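Local coordinates for cell division protein FtsZ 1 (Methanocaldococcus jannaschii, PDB 2VAP) that binds GTP, probably hydrolyses it, and is thought to polymerise in a GTP-dependent manner into the contractile ring formed at the future cell division site, at residues K39-G44 / K65-N70; T52-K57 / I77-D82; I287-P292 / N329-L334. All blocks are in the same frame, centred on the assembly; numbering follows the deposited sequence.

Interaction 1: K39-G44 / K65-N70; sequences KITVVG and KTVAIN
Residues Ile40 to Gly44 and Lys65 to Ile69 run side by side as parallel strands, the axes of the two short segments 4.7 Å apart at an angle of 22°, joined by five backbone hydrogen bonds. The bonds pass back and forth: the amides of Lys65, Val67 and Ile69 reach the carbonyls of Ile40, Val42 and Gly44, while those of Val42 and Gly44 reach Lys65 O and Val67 O. The bond from Val42 N to Lys65 O is 2.8 Å long and nearly straight. Thr41, Val43, Lys65 and Val67 share one face. Thr41 keeps OG1 beside its own amide (chi1 -56°), 3.9 Å from Lys65 CB and hydrogen-bonded to Ser122, which leaves CG2 anti to the backbone N, where this methyl meets Val67 CG2 at 3.7 Å. A valine here is likely to leave the Ser122 hydroxyl without its mate on this strand. Lys65 stretches out fully extended and leads its NZ away to Ala118 O. Farther along, Val43 and Val67 point the same way, Val43 CG2 lying 4.1 Å from Val67 CB. Ile53 of helix 46-59 packs on Val42 and Thr66 of the other face, and helix 204-227 also touches Val42. Strand 40-45, helix 46-59 and strand 64-70 form the first beta-alpha-beta unit of the Rossmann-like GTPase domain shared by FtsZ and tubulin, the helix holding in its first turn the GTP-binding residues Gly47 and Ala48.

Interaction 2: T52-K57 / I77-D82; sequences TITRLK and IRTKAD
Ile53 and Thr54 of helix 46-59 pack closely against Thr79, Lys80 and Ala81, which cross the helix in an irregular chain. Ile53 presents its CG2 branch, 3.7 Å from Ala81 CB and 3.4 Å from Lys80 O; that carbonyl oxygen is buried by the contact and has no hydrogen-bonding partner in the model. Lys57 CB also lies 3.4 Å from Lys80 O. Thr54 adds the polar grip: its OG1 accepts the amide of Lys80 over 3.1 Å with an N-H...O angle of 159°, while also bonding to Asn50 O one helical turn back and to a water 2.7 Å from OG1. The same water has a weak bond to Thr79 OG1, whose stronger partner is Gln75 O. This is the part of the Rossmann-like GTPase domain where the chain from helix 73-77 passes over the helix of the first beta-alpha-beta unit before entering the outermost strand, 83-86. Toward solvent the fit slackens. Lys80, which is poorly ordered, lays CD 3.8 Å from Thr54 CG2 and then leads away. Lys57, with CG anti to the backbone N (chi1 179°) and the chain bent at chi2, carries NZ to Asp82 for a salt bridge of 2.7 Å to OD1; the ammonium arrives on the syn side but 34° out of the carboxylate plane, while Asp82 OD2 accepts the backbone amide of Thr66.

Interaction 3: I287-P292 / N329-L334; sequences IHVMGP and NTVRVL
Met290 and Arg332 form a hydrogen-bonded pair between antiparallel strands 284-291 and 331-338, the two inner strands of the four-stranded mixed sheet in the C-terminal domain of FtsZ. The axes of segments 287-291 and 331-334 approach to 4.6 Å at 164°. Four backbone hydrogen bonds make two reciprocal pairs, His288 with Leu334 and Met290 with Arg332. In the latter both bonds measure 2.7 Å, Met290 N to Arg332 O and Arg332 N to Met290 O, the second with its donor tilted 26° from the carbonyl plane. Between them Val289 and Val333 form a non-hydrogen-bonded pair, both on one face.

Apolar contacts lie on both faces. On that of Ile287, Val289 and Val333, branched side chains meet loosely, Ile287 CG2 standing 4.4 Å from Val333 CG1, and Val303 of helix 297-310 packs on all three. On the other face Met290 bends at chi3 (-76°), bringing its CE across the strands to lie 4.0 Å from both Arg332 CG and Leu334 CB.

Polar ends find partners outside the two segments. The imidazole of His288 is held at both nitrogens, ND1 by Gly221 O of helix 204-227 and NE2 by Thr322 OG1 of the adjoining strand, fixing the ring's rotation; Arg332 has a long, weak ion pair with Glu255. Over the centre of that ring sits Met290 SD, 4.2 Å above the plane of the His288 imidazole.

Overall arrangement
Interactions 1 and 2 belong to the GTPase domain and touch, their centres 9 Å apart. They share the beta-alpha-beta unit: interaction 1 joins its two strands, while interaction 2 lays the chain leading to strand 83-86 over its helix, and Ile53 and Asp82 reach from the second contact to the first. Interaction 3 stands apart in the C-terminal domain, its centre about 25 Å from both others. The two sheet contacts are mostly buried and rest on backbone hydrogen bonds between strands that are parallel in interaction 1 and antiparallel in interaction 3. Interaction 2 is partly exposed and relies more on side chains: a threonine hydroxyl, a water and a lysine-aspartate salt bridge.

Interaction 1: K39-G44 / K65-N70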
ATOM      1  N   LYS A  39      -4.758  12.289  -9.591  1.00 12.16           N
ATOM      2  CA  LYS A  39      -3.325  12.230  -9.853  1.00  9.68           C
ATOM      3  C   LYS A  39      -2.672  11.503  -8.683  1.00 10.10           C
ATOM      4  O   LYS A  39      -2.740  11.962  -7.542  1.00 13.80           O
ATOM      5  CB  LYS A  39      -2.738  13.635 -10.017  1.00 16.68           C
ATOM      6  CG  LYS A  39      -3.163  14.342 -11.295  1.00 29.80           C
ATOM      7  CD  LYS A  39      -2.503  15.705 -11.423  1.00 63.69           C
ATOM      8  CE  LYS A  39      -2.944  16.415 -12.693  1.00 79.93           C
ATOM      9  NZ  LYS A  39      -2.307  17.753 -12.831  1.00 91.32           N
ATOM     10  N   ILE A  40      -2.066  10.354  -8.973  1.00 10.62           N
ATOM     11  CA  ILE A  40      -1.505   9.489  -7.935  1.00 11.54           C
ATOM     12  C   ILE A  40      -0.006   9.290  -8.133  1.00 10.55           C
ATOM     13  O   ILE A  40       0.457   9.031  -9.247  1.00 14.22           O
ATOM     14  CB  ILE A  40      -2.234   8.113  -7.878  1.00 15.59           C
ATOM     15  CG1 ILE A  40      -3.729   8.311  -7.595  1.00 14.61           C
ATOM     16  CG2 ILE A  40      -1.599   7.192  -6.824  1.00 11.23           C
ATOM     17  CD1 ILE A  40      -4.557   7.038  -7.647  1.00 18.61           C
ATOM     18  N   THR A  41       0.744   9.424  -7.043  1.00  9.26           N
ATOM     19  CA  THR A  41       2.179   9.167  -7.047  1.00 12.05           C
ATOM     20  C   THR A  41       2.525   8.128  -5.979  1.00 11.63           C
ATOM     21  O   THR A  41       2.045   8.208  -4.847  1.00 13.10           O
ATOM     22  CB  THR A  41       2.987  10.468  -6.823  1.00 14.43           C
ATOM     23  OG1 THR A  41       2.612  11.436  -7.811  1.00 13.99           O
ATOM     24  CG2 THR A  41       4.485  10.210  -6.928  1.00 15.49           C
ATOM     25  N   VAL A  42       3.342   7.148  -6.357  1.00  9.62           N
ATOM     26  CA  VAL A  42       3.836   6.142  -5.420  1.00 10.78           C
ATOM     27  C   VAL A  42       5.321   6.396  -5.161  1.00  8.98           C
ATOM     28  O   VAL A  42       6.123   6.429  -6.097  1.00 12.73           O
ATOM     29  CB  VAL A  42       3.625   4.697  -5.952  1.00 11.93           C
ATOM     30  CG1 VAL A  42       4.076   3.668  -4.921  1.00 14.96           C
ATOM     31  CG2 VAL A  42       2.165   4.467  -6.328  1.00 11.76           C
ATOM     32  N   VAL A  43       5.671   6.584  -3.891  1.00  9.99           N
ATOM     33  CA  VAL A  43       7.053   6.851  -3.491  1.00  7.74           C
ATOM     34  C   VAL A  43       7.622   5.673  -2.700  1.00 10.39           C
ATOM     35  O   VAL A  43       7.114   5.329  -1.630  1.00 11.10           O
ATOM     36  CB  VAL A  43       7.179   8.157  -2.660  1.00  9.83           C
ATOM     37  CG1 VAL A  43       8.643   8.464  -2.353  1.00 14.02           C
ATOM     38  CG2 VAL A  43       6.540   9.327  -3.394  1.00 11.59           C
ATOM     39  N   GLY A  44       8.674   5.061  -3.238  1.00 10.14           N
ATOM     40  CA  GLY A  44       9.353   3.948  -2.579  1.00  8.80           C
ATOM     41  C   GLY A  44      10.671   4.386  -1.973  1.00 11.92           C
ATOM     42  O   GLY A  44      11.530   4.932  -2.671  1.00 14.40           O
ATOM     43  N   LYS A  65       2.292   7.719 -11.069  1.00 13.39           N
ATOM     44  CA  LYS A  65       3.698   8.076 -11.214  1.00 10.89           C
ATOM     45  C   LYS A  65       4.506   7.324 -10.163  1.00 14.33           C
ATOM     46  O   LYS A  65       4.090   7.230  -9.007  1.00 16.69           O
ATOM     47  CB  LYS A  65       3.871   9.588 -11.034  1.00 13.55           C
ATOM     48  CG  LYS A  65       5.286  10.110 -11.255  1.00 16.75           C
ATOM     49  CD  LYS A  65       5.363  11.599 -10.952  1.00 16.99           C
ATOM     50  CE  LYS A  65       6.772  12.137 -11.140  1.00 24.98           C
ATOM     51  NZ  LYS A  65       6.831  13.605 -10.898  1.00 22.61           N
ATOM     52  N   THR A  66       5.654   6.785 -10.566  1.00 11.35           N
ATOM     53  CA  THR A  66       6.532   6.070  -9.638  1.00 10.23           C
ATOM     54  C   THR A  66       7.783   6.879  -9.316  1.00 15.08           C
ATOM     55  O   THR A  66       8.497   7.324 -10.217  1.00 15.70           O
ATOM     56  CB  THR A  66       6.936   4.673 -10.167  1.00 15.87           C
ATOM     57  OG1 THR A  66       7.411   4.784 -11.515  1.00 17.98           O
ATOM     58  CG2 THR A  66       5.751   3.712 -10.119  1.00 15.21           C
ATOM     59  N   VAL A  67       8.028   7.074  -8.024  1.00  8.37           N
ATOM     60  CA  VAL A  67       9.204   7.797  -7.551  1.00 10.70           C
ATOM     61  C   VAL A  67      10.008   6.905  -6.604  1.00 14.14           C
ATOM     62  O   VAL A  67       9.463   6.346  -5.652  1.00 14.25           O
ATOM     63  CB  VAL A  67       8.821   9.128  -6.843  1.00 12.03           C
ATOM     64  CG1 VAL A  67      10.058   9.835  -6.289  1.00 14.46           C
ATOM     65  CG2 VAL A  67       8.073  10.052  -7.799  1.00 13.42           C
ATOM     66  N   ALA A  68      11.300   6.762  -6.888  1.00 11.63           N
ATOM     67  CA  ALA A  68      12.200   6.009  -6.022  1.00 10.07           C
ATOM     68  C   ALA A  68      13.189   6.954  -5.356  1.00 12.05           C
ATOM     69  O   ALA A  68      13.838   7.759  -6.028  1.00 12.23           O
ATOM     70  CB  ALA A  68      12.936   4.941  -6.815  1.00 11.36           C
ATOM     71  N   ILE A  69      13.285   6.868  -4.033  1.00  9.53           N
ATOM     72  CA  ILE A  69      14.264   7.656  -3.286  1.00 11.41           C
ATOM     73  C   ILE A  69      15.170   6.755  -2.450  1.00 12.85           C
ATOM     74  O   ILE A  69      14.729   5.731  -1.917  1.00 10.88           O
ATOM     75  CB  ILE A  69      13.616   8.776  -2.411  1.00 12.27           C
ATOM     76  CG1 ILE A  69      12.924   8.199  -1.170  1.00 14.50           C
ATOM     77  CG2 ILE A  69      12.658   9.642  -3.246  1.00 13.29           C
ATOM     78  CD1 ILE A  69      12.716   9.215  -0.055  1.00 19.18           C
ATOM     79  N   ASN A  70      16.441   7.135  -2.355  1.00 10.26           N
ATOM     80  CA  ASN A  70      17.422   6.358  -1.604  1.00  8.96           C
ATOM     81  C   ASN A  70      18.649   7.189  -1.269  1.00 11.58           C
ATOM     82  O   ASN A  70      18.969   8.151  -1.970  1.00 11.52           O
ATOM     83  CB  ASN A  70      17.846   5.115  -2.397  1.00 11.05           C
ATOM     84  CG  ASN A  70      18.220   3.939  -1.503  1.00 10.29           C
ATOM     85  OD1 ASN A  70      18.779   4.106  -0.418  1.00 12.79           O
ATOM     86  ND2 ASN A  70      17.913   2.734  -1.967  1.00 13.06           N
TER

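Interaction 2: T52-K57 / I77-D82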
ATOM      1  N   THR A  52      10.274  -2.506  -4.659  1.00 12.73           N
ATOM      2  CA  THR A  52       8.831  -2.431  -4.891  1.00 11.67           C
ATOM      3  C   THR A  52       8.519  -1.556  -6.109  1.00 13.81           C
ATOM      4  O   THR A  52       7.734  -1.952  -6.974  1.00 15.24           O
ATOM      5  CB  THR A  52       8.080  -1.913  -3.634  1.00 14.07           C
ATOM      6  OG1 THR A  52       8.346  -2.781  -2.524  1.00 15.09           O
ATOM      7  CG2 THR A  52       6.574  -1.863  -3.870  1.00 17.68           C
ATOM      8  N   ILE A  53       9.148  -0.382  -6.177  1.00 12.63           N
ATOM      9  CA  ILE A  53       8.963   0.544  -7.300  1.00 11.16           C
ATOM     10  C   ILE A  53       9.360  -0.084  -8.642  1.00 11.98           C
ATOM     11  O   ILE A  53       8.626   0.037  -9.626  1.00 16.98           O
ATOM     12  CB  ILE A  53       9.723   1.887  -7.073  1.00 11.22           C
ATOM     13  CG1 ILE A  53       9.102   2.684  -5.916  1.00 11.96           C
ATOM     14  CG2 ILE A  53       9.772   2.727  -8.353  1.00 12.06           C
ATOM     15  CD1 ILE A  53       7.691   3.226  -6.168  1.00 14.19           C
ATOM     16  N   THR A  54      10.514  -0.755  -8.668  1.00 13.72           N
ATOM     17  CA  THR A  54      11.006  -1.433  -9.872  1.00 14.77           C
ATOM     18  C   THR A  54       9.971  -2.417 -10.416  1.00 16.97           C
ATOM     19  O   THR A  54       9.664  -2.408 -11.611  1.00 24.20           O
ATOM     20  CB  THR A  54      12.341  -2.172  -9.604  1.00 19.38           C
ATOM     21  OG1 THR A  54      13.338  -1.228  -9.203  1.00 17.58           O
ATOM     22  CG2 THR A  54      12.829  -2.905 -10.851  1.00 17.19           C
ATOM     23  N   ARG A  55       9.431  -3.247  -9.524  1.00 17.55           N
ATOM     24  CA  ARG A  55       8.425  -4.245  -9.887  1.00 22.36           C
ATOM     25  C   ARG A  55       7.131  -3.609 -10.393  1.00 35.85           C
ATOM     26  O   ARG A  55       6.524  -4.109 -11.340  1.00 26.02           O
ATOM     27  CB  ARG A  55       8.136  -5.173  -8.702  1.00 18.47           C
ATOM     28  CG  ARG A  55       9.273  -6.130  -8.332  1.00 32.03           C
ATOM     29  CD  ARG A  55       9.400  -7.296  -9.314  1.00181.58           C
ATOM     30  NE  ARG A  55       8.149  -8.041  -9.466  1.00 34.30           N
ATOM     31  CZ  ARG A  55       7.774  -9.065  -8.703  1.00500.00           C
ATOM     32  NH1 ARG A  55       8.548  -9.491  -7.712  1.00 42.40           N
ATOM     33  NH2 ARG A  55       6.614  -9.664  -8.933  1.00 45.86           N
ATOM     34  N   LEU A  56       6.720  -2.505  -9.768  1.00 22.51           N
ATOM     35  CA  LEU A  56       5.528  -1.766 -10.197  1.00 17.32           C
ATOM     36  C   LEU A  56       5.720  -1.110 -11.566  1.00 34.43           C
ATOM     37  O   LEU A  56       4.781  -1.032 -12.359  1.00 28.58           O
ATOM     38  CB  LEU A  56       5.133  -0.706  -9.159  1.00 15.74           C
ATOM     39  CG  LEU A  56       4.637  -1.163  -7.782  1.00 18.22           C
ATOM     40  CD1 LEU A  56       4.562   0.019  -6.827  1.00 15.50           C
ATOM     41  CD2 LEU A  56       3.289  -1.877  -7.865  1.00 21.24           C
ATOM     42  N   LYS A  57       6.941  -0.646 -11.829  1.00 24.29           N
ATOM     43  CA  LYS A  57       7.288  -0.010 -13.100  1.00 24.09           C
ATOM     44  C   LYS A  57       7.386  -1.026 -14.243  1.00 33.62           C
ATOM     45  O   LYS A  57       6.939  -0.750 -15.360  1.00 42.76           O
ATOM     46  CB  LYS A  57       8.594   0.788 -12.958  1.00 27.75           C
ATOM     47  CG  LYS A  57       9.091   1.483 -14.230  1.00 40.78           C
ATOM     48  CD  LYS A  57       8.194   2.641 -14.652  1.00 35.70           C
ATOM     49  CE  LYS A  57       8.658   3.237 -15.971  1.00 46.66           C
ATOM     50  NZ  LYS A  57       7.678   4.215 -16.518  1.00 49.71           N
ATOM     51  N   ILE A  77      20.347   3.471  -8.734  1.00 16.51           N
ATOM     52  CA  ILE A  77      20.610   3.480 -10.178  1.00 19.37           C
ATOM     53  C   ILE A  77      20.091   2.231 -10.914  1.00 18.95           C
ATOM     54  O   ILE A  77      19.697   2.319 -12.079  1.00 20.73           O
ATOM     55  CB  ILE A  77      22.104   3.815 -10.493  1.00 31.42           C
ATOM     56  CG1 ILE A  77      22.239   5.279 -10.933  1.00 63.38           C
ATOM     57  CG2 ILE A  77      22.676   2.913 -11.580  1.00 32.11           C
ATOM     58  CD1 ILE A  77      21.834   6.311  -9.882  1.00 44.25           C
ATOM     59  N   ARG A  78      20.065   1.089 -10.230  1.00 17.11           N
ATOM     60  CA  ARG A  78      19.518  -0.138 -10.824  1.00 18.37           C
ATOM     61  C   ARG A  78      17.992  -0.247 -10.683  1.00 20.17           C
ATOM     62  O   ARG A  78      17.376  -1.170 -11.222  1.00 20.41           O
ATOM     63  CB  ARG A  78      20.222  -1.394 -10.289  1.00 31.66           C
ATOM     64  CG  ARG A  78      20.289  -1.520  -8.776  1.00 30.31           C
ATOM     65  CD  ARG A  78      20.903  -2.855  -8.380  1.00 37.14           C
ATOM     66  NE  ARG A  78      21.510  -2.814  -7.049  1.00 96.94           N
ATOM     67  CZ  ARG A  78      22.812  -2.662  -6.817  1.00 48.83           C
ATOM     68  NH1 ARG A  78      23.669  -2.537  -7.825  1.00 46.31           N
ATOM     69  NH2 ARG A  78      23.261  -2.638  -5.570  1.00 44.46           N
ATOM     70  N   THR A  79      17.397   0.707  -9.969  1.00 18.31           N
ATOM     71  CA  THR A  79      15.945   0.791  -9.819  1.00 13.08           C
ATOM     72  C   THR A  79      15.308   1.346 -11.095  1.00 18.63           C
ATOM     73  O   THR A  79      15.882   2.211 -11.758  1.00 20.90           O
ATOM     74  CB  THR A  79      15.569   1.682  -8.606  1.00 15.51           C
ATOM     75  OG1 THR A  79      16.179   1.159  -7.421  1.00 15.96           O
ATOM     76  CG2 THR A  79      14.059   1.750  -8.400  1.00 21.93           C
ATOM     77  N   LYS A  80      14.128   0.831 -11.439  1.00 15.00           N
ATOM     78  CA  LYS A  80      13.342   1.367 -12.548  1.00 16.57           C
ATOM     79  C   LYS A  80      12.196   2.215 -12.004  1.00 15.91           C
ATOM     80  O   LYS A  80      11.379   1.734 -11.214  1.00 18.58           O
ATOM     81  CB  LYS A  80      12.808   0.240 -13.441  1.00 25.72           C
ATOM     82  CG  LYS A  80      13.823  -0.328 -14.435  1.00 35.96           C
ATOM     83  CD  LYS A  80      14.690  -1.424 -13.819  1.00382.71           C
ATOM     84  CE  LYS A  80      15.716  -1.957 -14.811  1.00 73.17           C
ATOM     85  NZ  LYS A  80      16.791  -0.967 -15.110  1.00 84.34           N
ATOM     86  N   ALA A  81      12.151   3.479 -12.424  1.00 17.25           N
ATOM     87  CA  ALA A  81      11.158   4.441 -11.936  1.00 21.16           C
ATOM     88  C   ALA A  81      10.956   5.589 -12.921  1.00 19.99           C
ATOM     89  O   ALA A  81      11.821   5.858 -13.757  1.00 18.73           O
ATOM     90  CB  ALA A  81      11.580   4.990 -10.574  1.00 17.43           C
ATOM     91  N   ASP A  82       9.813   6.266 -12.814  1.00 14.47           N
ATOM     92  CA  ASP A  82       9.565   7.490 -13.577  1.00 17.43           C
ATOM     93  C   ASP A  82      10.513   8.602 -13.132  1.00 26.75           C
ATOM     94  O   ASP A  82      10.988   9.389 -13.953  1.00 20.22           O
ATOM     95  CB  ASP A  82       8.113   7.956 -13.417  1.00 16.36           C
ATOM     96  CG  ASP A  82       7.117   7.029 -14.091  1.00 29.29           C
ATOM     97  OD1 ASP A  82       7.368   6.600 -15.237  1.00 25.52           O
ATOM     98  OD2 ASP A  82       6.069   6.744 -13.476  1.00 21.43           O
TER
HETATM   99  O   HOH W   1      15.383  -2.075  -7.583  1.00 30.82           O

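Interaction 3: I287-P292 / N329-L334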
ATOM      1  N   ILE A 287     -12.360  -2.986  -0.694  1.00 10.11           N
ATOM      2  CA  ILE A 287     -12.369  -4.325  -1.284  1.00  8.62           C
ATOM      3  C   ILE A 287     -12.076  -4.240  -2.776  1.00 10.53           C
ATOM      4  O   ILE A 287     -12.790  -3.562  -3.517  1.00 11.05           O
ATOM      5  CB  ILE A 287     -13.730  -5.049  -1.079  1.00 10.05           C
ATOM      6  CG1 ILE A 287     -14.144  -5.042   0.396  1.00 13.41           C
ATOM      7  CG2 ILE A 287     -13.669  -6.483  -1.622  1.00 15.20           C
ATOM      8  CD1 ILE A 287     -15.561  -5.529   0.642  1.00 16.13           C
ATOM      9  N   HIS A 288     -11.019  -4.919  -3.206  1.00  9.20           N
ATOM     10  CA  HIS A 288     -10.714  -5.040  -4.625  1.00  8.98           C
ATOM     11  C   HIS A 288     -10.851  -6.498  -5.049  1.00 12.14           C
ATOM     12  O   HIS A 288     -10.049  -7.349  -4.653  1.00 11.37           O
ATOM     13  CB  HIS A 288      -9.307  -4.520  -4.937  1.00 10.29           C
ATOM     14  CG  HIS A 288      -9.048  -4.310  -6.399  1.00 12.15           C
ATOM     15  ND1 HIS A 288      -8.030  -3.504  -6.866  1.00 12.12           N
ATOM     16  CD2 HIS A 288      -9.678  -4.790  -7.498  1.00 15.69           C
ATOM     17  CE1 HIS A 288      -8.039  -3.506  -8.187  1.00 11.53           C
ATOM     18  NE2 HIS A 288      -9.031  -4.277  -8.596  1.00 15.92           N
ATOM     19  N   VAL A 289     -11.879  -6.773  -5.847  1.00 11.28           N
ATOM     20  CA  VAL A 289     -12.106  -8.108  -6.393  1.00 11.98           C
ATOM     21  C   VAL A 289     -11.457  -8.191  -7.771  1.00 12.69           C
ATOM     22  O   VAL A 289     -11.726  -7.366  -8.646  1.00 11.67           O
ATOM     23  CB  VAL A 289     -13.617  -8.444  -6.493  1.00  9.38           C
ATOM     24  CG1 VAL A 289     -13.824  -9.893  -6.928  1.00 15.04           C
ATOM     25  CG2 VAL A 289     -14.318  -8.186  -5.161  1.00 13.89           C
ATOM     26  N   MET A 290     -10.590  -9.182  -7.949  1.00 10.63           N
ATOM     27  CA  MET A 290      -9.876  -9.373  -9.207  1.00 11.40           C
ATOM     28  C   MET A 290     -10.140 -10.767  -9.752  1.00 15.77           C
ATOM     29  O   MET A 290     -10.200 -11.734  -8.995  1.00 16.15           O
ATOM     30  CB  MET A 290      -8.375  -9.161  -9.007  1.00 15.85           C
ATOM     31  CG  MET A 290      -7.988  -7.727  -8.670  1.00 17.57           C
ATOM     32  SD  MET A 290      -6.407  -7.604  -7.810  1.00 24.31           S
ATOM     33  CE  MET A 290      -6.864  -8.141  -6.162  1.00 30.02           C
ATOM     34  N   GLY A 291     -10.303 -10.868 -11.066  1.00 15.15           N
ATOM     35  CA  GLY A 291     -10.578 -12.155 -11.694  1.00 15.03           C
ATOM     36  C   GLY A 291     -10.262 -12.191 -13.175  1.00 18.14           C
ATOM     37  O   GLY A 291      -9.783 -11.202 -13.734  1.00 16.54           O
ATOM     38  N   PRO A 292     -10.528 -13.339 -13.824  1.00 18.20           N
ATOM     39  CA  PRO A 292     -10.327 -13.472 -15.262  1.00 20.76           C
ATOM     40  C   PRO A 292     -11.434 -12.757 -16.033  1.00 18.89           C
ATOM     41  O   PRO A 292     -12.276 -12.086 -15.427  1.00 18.20           O
ATOM     42  CB  PRO A 292     -10.406 -14.991 -15.494  1.00 17.16           C
ATOM     43  CG  PRO A 292     -10.454 -15.620 -14.124  1.00 27.11           C
ATOM     44  CD  PRO A 292     -11.038 -14.586 -13.233  1.00 20.59           C
ATOM     45  N   ASN A 329      -8.212 -18.833 -14.183  1.00 23.64           N
ATOM     46  CA  ASN A 329      -9.385 -19.397 -13.517  1.00 24.96           C
ATOM     47  C   ASN A 329      -9.526 -18.905 -12.075  1.00 30.96           C
ATOM     48  O   ASN A 329     -10.470 -19.276 -11.372  1.00 31.47           O
ATOM     49  CB  ASN A 329      -9.326 -20.930 -13.543  1.00 46.85           C
ATOM     50  CG  ASN A 329      -9.342 -21.497 -14.955  1.00 56.58           C
ATOM     51  OD1 ASN A 329      -8.389 -22.149 -15.381  1.00 68.34           O
ATOM     52  ND2 ASN A 329     -10.426 -21.251 -15.684  1.00 58.00           N
ATOM     53  N   THR A 330      -8.591 -18.058 -11.652  1.00 22.99           N
ATOM     54  CA  THR A 330      -8.483 -17.635 -10.258  1.00 19.38           C
ATOM     55  C   THR A 330      -9.137 -16.278  -9.993  1.00 20.16           C
ATOM     56  O   THR A 330      -8.956 -15.330 -10.760  1.00 22.75           O
ATOM     57  CB  THR A 330      -6.999 -17.591  -9.807  1.00 23.96           C
ATOM     58  OG1 THR A 330      -6.374 -18.849 -10.092  1.00 29.74           O
ATOM     59  CG2 THR A 330      -6.877 -17.300  -8.313  1.00 27.00           C
ATOM     60  N   VAL A 331      -9.904 -16.206  -8.907  1.00 16.18           N
ATOM     61  CA  VAL A 331     -10.383 -14.936  -8.365  1.00 18.17           C
ATOM     62  C   VAL A 331      -9.530 -14.563  -7.152  1.00 15.68           C
ATOM     63  O   VAL A 331      -9.334 -15.377  -6.246  1.00 17.60           O
ATOM     64  CB  VAL A 331     -11.891 -14.985  -7.997  1.00 17.88           C
ATOM     65  CG1 VAL A 331     -12.270 -13.856  -7.037  1.00 18.22           C
ATOM     66  CG2 VAL A 331     -12.744 -14.910  -9.251  1.00 18.29           C
ATOM     67  N   ARG A 332      -9.013 -13.337  -7.159  1.00 13.70           N
ATOM     68  CA  ARG A 332      -8.208 -12.816  -6.059  1.00 18.13           C
ATOM     69  C   ARG A 332      -8.949 -11.683  -5.356  1.00 14.97           C
ATOM     70  O   ARG A 332      -9.525 -10.808  -6.007  1.00 16.88           O
ATOM     71  CB  ARG A 332      -6.851 -12.331  -6.577  1.00 13.69           C
ATOM     72  CG  ARG A 332      -5.854 -11.932  -5.491  1.00 23.66           C
ATOM     73  CD  ARG A 332      -4.554 -11.414  -6.091  1.00 31.76           C
ATOM     74  NE  ARG A 332      -3.787 -12.467  -6.754  1.00 59.69           N
ATOM     75  CZ  ARG A 332      -2.683 -12.266  -7.470  1.00 88.52           C
ATOM     76  NH1 ARG A 332      -2.197 -11.041  -7.633  1.00161.87           N
ATOM     77  NH2 ARG A 332      -2.063 -13.295  -8.031  1.00125.30           N
ATOM     78  N   VAL A 333      -8.936 -11.710  -4.027  1.00 11.12           N
ATOM     79  CA  VAL A 333      -9.576 -10.670  -3.225  1.00 13.21           C
ATOM     80  C   VAL A 333      -8.547  -9.960  -2.348  1.00 13.39           C
ATOM     81  O   VAL A 333      -7.856 -10.596  -1.548  1.00 12.11           O
ATOM     82  CB  VAL A 333     -10.732 -11.240  -2.354  1.00 15.07           C
ATOM     83  CG1 VAL A 333     -11.263 -10.185  -1.383  1.00 15.89           C
ATOM     84  CG2 VAL A 333     -11.861 -11.759  -3.234  1.00 13.79           C
ATOM     85  N   LEU A 334      -8.441  -8.645  -2.526  1.00  9.75           N
ATOM     86  CA  LEU A 334      -7.666  -7.803  -1.622  1.00 10.18           C
ATOM     87  C   LEU A 334      -8.613  -7.059  -0.692  1.00 11.52           C
ATOM     88  O   LEU A 334      -9.512  -6.341  -1.140  1.00 11.48           O
ATOM     89  CB  LEU A 334      -6.781  -6.811  -2.387  1.00 11.26           C
ATOM     90  CG  LEU A 334      -6.073  -5.741  -1.539  1.00 10.25           C
ATOM     91  CD1 LEU A 334      -4.983  -6.343  -0.648  1.00 11.15           C
ATOM     92  CD2 LEU A 334      -5.496  -4.638  -2.415  1.00 12.77           C
TER